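Local coordinates for protein PA_0080 (PDB 3ZHN) that is the type VI secretion lipoprotein TssJ1, which probably helps to anchor the secretion machine at the outer membrane, at residues R57-K62 with A74-A79; T65-A70 with G115-Y120. All blocks are in the same frame, centred on the assembly; numbering follows the deposited sequence.

Interaction 1 (R57-K62 with A74-A79)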
loop_
_atom_site.group_PDB
_atom_site.type_symbol
_atom_site.label_atom_id
_atom_site.label_comp_id
_atom_site.label_asym_id
_atom_site.label_seq_id
_atom_site.Cartn_x
_atom_site.Cartn_y
_atom_site.Cartn_z
ATOM N N ARG A 57 -3.187 -2.693 3.419
ATOM C CA ARG A 57 -4.304 -2.432 2.523
ATOM C C ARG A 57 -3.779 -1.608 1.333
ATOM O O ARG A 57 -3.069 -0.634 1.508
ATOM C CB ARG A 57 -5.386 -1.674 3.306
ATOM N N LEU A 58 -4.137 -2.065 0.140
ATOM C CA LEU A 58 -3.907 -1.419 -1.110
ATOM C C LEU A 58 -5.190 -0.832 -1.620
ATOM O O LEU A 58 -6.240 -1.497 -1.592
ATOM C CB LEU A 58 -3.360 -2.422 -2.100
ATOM C CG LEU A 58 -3.126 -2.057 -3.556
ATOM C CD1 LEU A 58 -2.267 -3.089 -4.185
ATOM C CD2 LEU A 58 -4.323 -1.907 -4.423
ATOM N N TYR A 59 -5.161 0.419 -2.080
ATOM C CA TYR A 59 -6.336 1.138 -2.579
ATOM C C TYR A 59 -6.086 1.598 -4.035
ATOM O O TYR A 59 -5.026 2.212 -4.346
ATOM C CB TYR A 59 -6.595 2.389 -1.724
ATOM C CG TYR A 59 -6.774 2.153 -0.271
ATOM C CD1 TYR A 59 -5.702 1.834 0.575
ATOM C CD2 TYR A 59 -8.012 2.245 0.301
ATOM C CE1 TYR A 59 -5.905 1.680 1.917
ATOM C CE2 TYR A 59 -8.213 2.094 1.649
ATOM C CZ TYR A 59 -7.164 1.759 2.475
ATOM O OH TYR A 59 -7.330 1.569 3.863
ATOM N N GLU A 60 -7.006 1.238 -4.922
ATOM C CA GLU A 60 -7.016 1.812 -6.249
ATOM C C GLU A 60 -7.907 3.053 -6.178
ATOM O O GLU A 60 -9.072 2.983 -5.732
ATOM C CB GLU A 60 -7.537 0.806 -7.273
ATOM C CG GLU A 60 -6.664 -0.364 -7.501
ATOM C CD GLU A 60 -7.057 -1.132 -8.787
ATOM O OE1 GLU A 60 -7.749 -0.571 -9.701
ATOM O OE2 GLU A 60 -6.658 -2.289 -8.867
ATOM N N LEU A 61 -7.351 4.175 -6.619
ATOM C CA LEU A 61 -7.923 5.527 -6.467
ATOM C C LEU A 61 -8.054 6.277 -7.796
ATOM O O LEU A 61 -7.120 6.242 -8.593
ATOM C CB LEU A 61 -7.100 6.320 -5.474
ATOM C CG LEU A 61 -6.962 5.749 -4.035
ATOM C CD1 LEU A 61 -5.842 6.469 -3.310
ATOM C CD2 LEU A 61 -8.248 5.898 -3.241
ATOM N N LYS A 62 -9.166 6.990 -7.968
ATOM C CA LYS A 62 -9.282 7.942 -9.045
ATOM C C LYS A 62 -8.617 9.299 -8.729
ATOM O O LYS A 62 -8.147 9.982 -9.602
ATOM C CB LYS A 62 -10.746 8.199 -9.392
ATOM C CG LYS A 62 -11.512 6.968 -9.725
ATOM C CD LYS A 62 -12.926 7.332 -10.235
ATOM C CE LYS A 62 -13.795 6.129 -10.434
ATOM N NZ LYS A 62 -15.144 6.578 -10.884
ATOM N N ALA A 74 -10.773 6.109 9.545
ATOM C CA ALA A 74 -11.700 6.433 8.462
ATOM C C ALA A 74 -11.298 5.592 7.216
ATOM O O ALA A 74 -12.137 5.073 6.520
ATOM C CB ALA A 74 -11.673 7.954 8.174
ATOM N N LEU A 75 -10.002 5.465 6.956
ATOM C CA LEU A 75 -9.502 4.710 5.797
ATOM C C LEU A 75 -9.646 3.203 5.965
ATOM O O LEU A 75 -9.704 2.449 4.946
ATOM C CB LEU A 75 -8.003 5.016 5.554
ATOM C CG LEU A 75 -7.765 6.386 4.973
ATOM C CD1 LEU A 75 -6.290 6.658 4.777
ATOM C CD2 LEU A 75 -8.551 6.635 3.675
ATOM N N THR A 76 -9.579 2.726 7.190
ATOM C CA THR A 76 -9.555 1.285 7.429
ATOM C C THR A 76 -10.928 0.686 7.694
ATOM O O THR A 76 -11.201 -0.385 7.273
ATOM C CB THR A 76 -8.577 0.918 8.567
ATOM O OG1 THR A 76 -8.893 1.575 9.717
ATOM C CG2 THR A 76 -7.247 1.384 8.311
ATOM N N ASP A 77 -11.782 1.399 8.392
ATOM C CA ASP A 77 -13.068 0.912 8.774
ATOM C C ASP A 77 -14.184 1.511 7.954
ATOM O O ASP A 77 -15.219 0.882 7.865
ATOM C CB ASP A 77 -13.290 1.235 10.241
ATOM C CG ASP A 77 -12.373 0.425 11.180
ATOM O OD1 ASP A 77 -11.843 -0.637 10.779
ATOM O OD2 ASP A 77 -12.230 0.809 12.342
ATOM N N ASN A 78 -13.980 2.699 7.372
ATOM C CA ASN A 78 -15.037 3.427 6.697
ATOM C C ASN A 78 -14.588 3.961 5.323
ATOM O O ASN A 78 -14.956 5.098 4.973
ATOM C CB ASN A 78 -15.405 4.697 7.481
ATOM N N ALA A 79 -13.819 3.205 4.543
ATOM C CA ALA A 79 -13.174 3.775 3.369
ATOM C C ALA A 79 -14.173 4.242 2.325
ATOM O O ALA A 79 -14.014 5.330 1.717
ATOM C CB ALA A 79 -12.141 2.836 2.747
#

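Interaction 2 (T65-A70 with G115-Y120)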
loop_
_atom_site.group_PDB
_atom_site.type_symbol
_atom_site.label_atom_id
_atom_site.label_comp_id
_atom_site.label_asym_id
_atom_site.label_seq_id
_atom_site.Cartn_x
_atom_site.Cartn_y
_atom_site.Cartn_z
ATOM N N THR A 65 -6.399 13.093 -3.012
ATOM C CA THR A 65 -6.339 14.188 -2.037
ATOM C C THR A 65 -7.042 13.834 -0.751
ATOM O O THR A 65 -6.475 13.975 0.357
ATOM C CB THR A 65 -6.891 15.505 -2.694
ATOM O OG1 THR A 65 -6.193 15.763 -3.916
ATOM C CG2 THR A 65 -6.824 16.643 -1.718
ATOM N N ALA A 66 -8.285 13.377 -0.828
ATOM C CA ALA A 66 -8.960 12.958 0.396
ATOM C C ALA A 66 -8.248 11.824 1.082
ATOM O O ALA A 66 -8.116 11.830 2.303
ATOM C CB ALA A 66 -10.423 12.552 0.087
ATOM N N PHE A 67 -7.803 10.823 0.306
ATOM C CA PHE A 67 -7.062 9.728 0.826
ATOM C C PHE A 67 -5.916 10.183 1.755
ATOM O O PHE A 67 -5.733 9.673 2.842
ATOM C CB PHE A 67 -6.537 8.852 -0.323
ATOM C CG PHE A 67 -5.781 7.641 0.173
ATOM C CD1 PHE A 67 -6.425 6.512 0.620
ATOM C CD2 PHE A 67 -4.411 7.668 0.208
ATOM C CE1 PHE A 67 -5.706 5.443 1.055
ATOM C CE2 PHE A 67 -3.676 6.577 0.663
ATOM C CZ PHE A 67 -4.318 5.502 1.091
ATOM N N GLY A 68 -5.110 11.100 1.247
ATOM C CA GLY A 68 -3.944 11.644 1.984
ATOM C C GLY A 68 -4.266 12.507 3.191
ATOM O O GLY A 68 -3.350 12.751 3.983
ATOM N N ARG A 69 -5.528 12.994 3.286
ATOM C CA ARG A 69 -5.995 13.821 4.389
ATOM C C ARG A 69 -6.773 13.098 5.453
ATOM O O ARG A 69 -7.127 13.681 6.476
ATOM C CB ARG A 69 -6.937 14.927 3.851
ATOM C CG ARG A 69 -6.175 15.978 3.082
ATOM C CD ARG A 69 -7.181 16.889 2.387
ATOM N NE ARG A 69 -6.548 18.010 1.690
ATOM C CZ ARG A 69 -7.150 18.903 0.912
ATOM N NH1 ARG A 69 -8.436 18.797 0.643
ATOM N NH2 ARG A 69 -6.452 19.941 0.415
ATOM N N ALA A 70 -7.126 11.832 5.175
ATOM C CA ALA A 70 -8.077 11.108 6.016
ATOM C C ALA A 70 -7.372 10.541 7.244
ATOM O O ALA A 70 -6.220 10.176 7.213
ATOM C CB ALA A 70 -8.657 9.995 5.234
ATOM N N GLY A 115 -2.911 3.735 -3.394
ATOM C CA GLY A 115 -2.674 4.077 -1.995
ATOM C C GLY A 115 -2.354 2.859 -1.160
ATOM O O GLY A 115 -2.792 1.737 -1.521
ATOM N N PHE A 116 -1.627 3.095 -0.064
ATOM C CA PHE A 116 -1.186 2.047 0.837
ATOM C C PHE A 116 -1.385 2.520 2.266
ATOM O O PHE A 116 -0.945 3.625 2.594
ATOM C CB PHE A 116 0.256 1.646 0.633
ATOM C CG PHE A 116 0.557 1.220 -0.779
ATOM C CD1 PHE A 116 0.870 2.160 -1.744
ATOM C CD2 PHE A 116 0.519 -0.129 -1.142
ATOM C CE1 PHE A 116 1.088 1.770 -3.055
ATOM C CE2 PHE A 116 0.702 -0.533 -2.439
ATOM C CZ PHE A 116 0.999 0.417 -3.372
ATOM N N VAL A 117 -1.989 1.655 3.122
ATOM C CA VAL A 117 -2.131 1.865 4.545
ATOM C C VAL A 117 -1.646 0.579 5.254
ATOM O O VAL A 117 -2.133 -0.518 4.955
ATOM C CB VAL A 117 -3.561 2.152 4.972
ATOM C CG1 VAL A 117 -3.749 2.194 6.480
ATOM C CG2 VAL A 117 -4.050 3.455 4.388
ATOM N N ALA A 118 -0.660 0.745 6.138
ATOM C CA ALA A 118 -0.119 -0.371 6.924
ATOM C C ALA A 118 -0.472 -0.131 8.391
ATOM O O ALA A 118 -0.237 0.946 8.937
ATOM C CB ALA A 118 1.362 -0.373 6.777
ATOM N N ALA A 119 -0.969 -1.176 9.029
ATOM C CA ALA A 119 -1.407 -1.119 10.397
ATOM C C ALA A 119 -0.258 -1.318 11.355
ATOM O O ALA A 119 -0.215 -2.287 12.139
ATOM C CB ALA A 119 -2.466 -2.177 10.622
ATOM N N TYR A 120 0.687 -0.382 11.295
ATOM C CA TYR A 120 1.806 -0.381 12.248
ATOM C C TYR A 120 1.285 -0.173 13.705
ATOM O O TYR A 120 0.345 0.589 13.932
ATOM C CB TYR A 120 2.887 0.674 11.881
ATOM C CG TYR A 120 3.778 0.241 10.771
ATOM C CD1 TYR A 120 4.673 -0.763 10.983
ATOM C CD2 TYR A 120 3.647 0.713 9.487
ATOM C CE1 TYR A 120 5.514 -1.228 9.986
ATOM C CE2 TYR A 120 4.488 0.256 8.473
ATOM C CZ TYR A 120 5.442 -0.705 8.734
ATOM O OH TYR A 120 6.257 -1.173 7.715
#

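Interaction 1 (R57-K62 with A74-A79)
Tyr59 of strand 54-61 reaches Leu75, Thr76 and Ala79 in the helical insertion that lies over one sheet of the TssJ beta-sandwich, and its hydroxyl ties helix 72-77 to that sheet. Along the strand, Arg57 pairs through its backbone with Val117 of the neighbouring strand; Leu58 heads for the interior of the sandwich, where it meets Ile103 of strand 100-107. Tyr59, next in line, has its CB on the helical side. Its CG lies anti to the carbonyl carbon (chi1 -57°), and the ring stretches far enough to span a CA–CA gap of 9.4 Å between Tyr59 and Ala79. The approach is edge-on: Leu75 O sits in the ring plane, 3.6 Å from Tyr59 CE2, while Ala79 CB touches the same ring carbon at 4.1 Å. Glu60 turns back to the other side of the strand, and its OE1 is hydrogen-bonded to Thr111 OG1. Leu61 again has its side chain on the helical side.

The contact thus rests on one long aromatic side chain that bridges helix and sheet. A polar group in this buried setting needs a partner, and the backbone carbonyl of Leu75 supplies it. Tyr59 OH donates to Leu75 O at 2.8 Å, with a C=O...OH angle of 118° and the hydroxyl 62° out of the carbonyl plane.

Interaction 2 (T65-A70 with G115-Y120)
This is a buried apolar contact of an aromatic ring with a strand backbone, made where the short, weakly bonded helix 65-69 lies on the outer side of the antiparallel sheet and runs roughly along strand 113-118. The two axes are 10.1 Å apart at 16°, a gap bridged by Phe67. With its CG anti to the backbone N (chi1 -178°), the ring is carried off the helix and leads with CZ and CE2. CZ lies 3.8 Å from Gly115 CA and equally close to Phe116 N, so the ring end settles on the peptide joining these residues. Gly115 has no side chain to hold it off, and the ring comes directly against its CA. Two residues on, Val117 CG2 meets Phe67 CZ at 3.9 Å from an oblique direction, and this methyl completes the seat. Phe116, between them, has its CB directed away and packs against Ile151 and Ile153 of the opposing sheet, so the strand serves the helical layer on one side and the sandwich interior on the other. Around the seat, Leu61 and Tyr59 of strand 54-61 adjoin the Phe67 ring, and Leu75 of helix 72-77 packs against it as well.

In the fold
Both contacts are buried, their centres about 7 Å apart, and fasten helix 65-69 (interaction 2) and helix 72-77 with the start of helix 79-83 (interaction 1) to adjacent strands of one sheet. Their segments alternate along the chain, which runs from strand 54-61 into the helices and reaches strand 113-118 only after strands 87-95 and 100-107. The strands are themselves joined by backbone pairing, Tyr59 N lying 2.8 Å from Gly115 O. Chemistry separates the two: interaction 1 has a polar end, a phenol bonded to a helix carbonyl, whereas interaction 2 has no hydrogen bond and sets a ring against a methyl and a strand's backbone. The two aromatic rings meet with their planes at about 60°, and Val117 touches both.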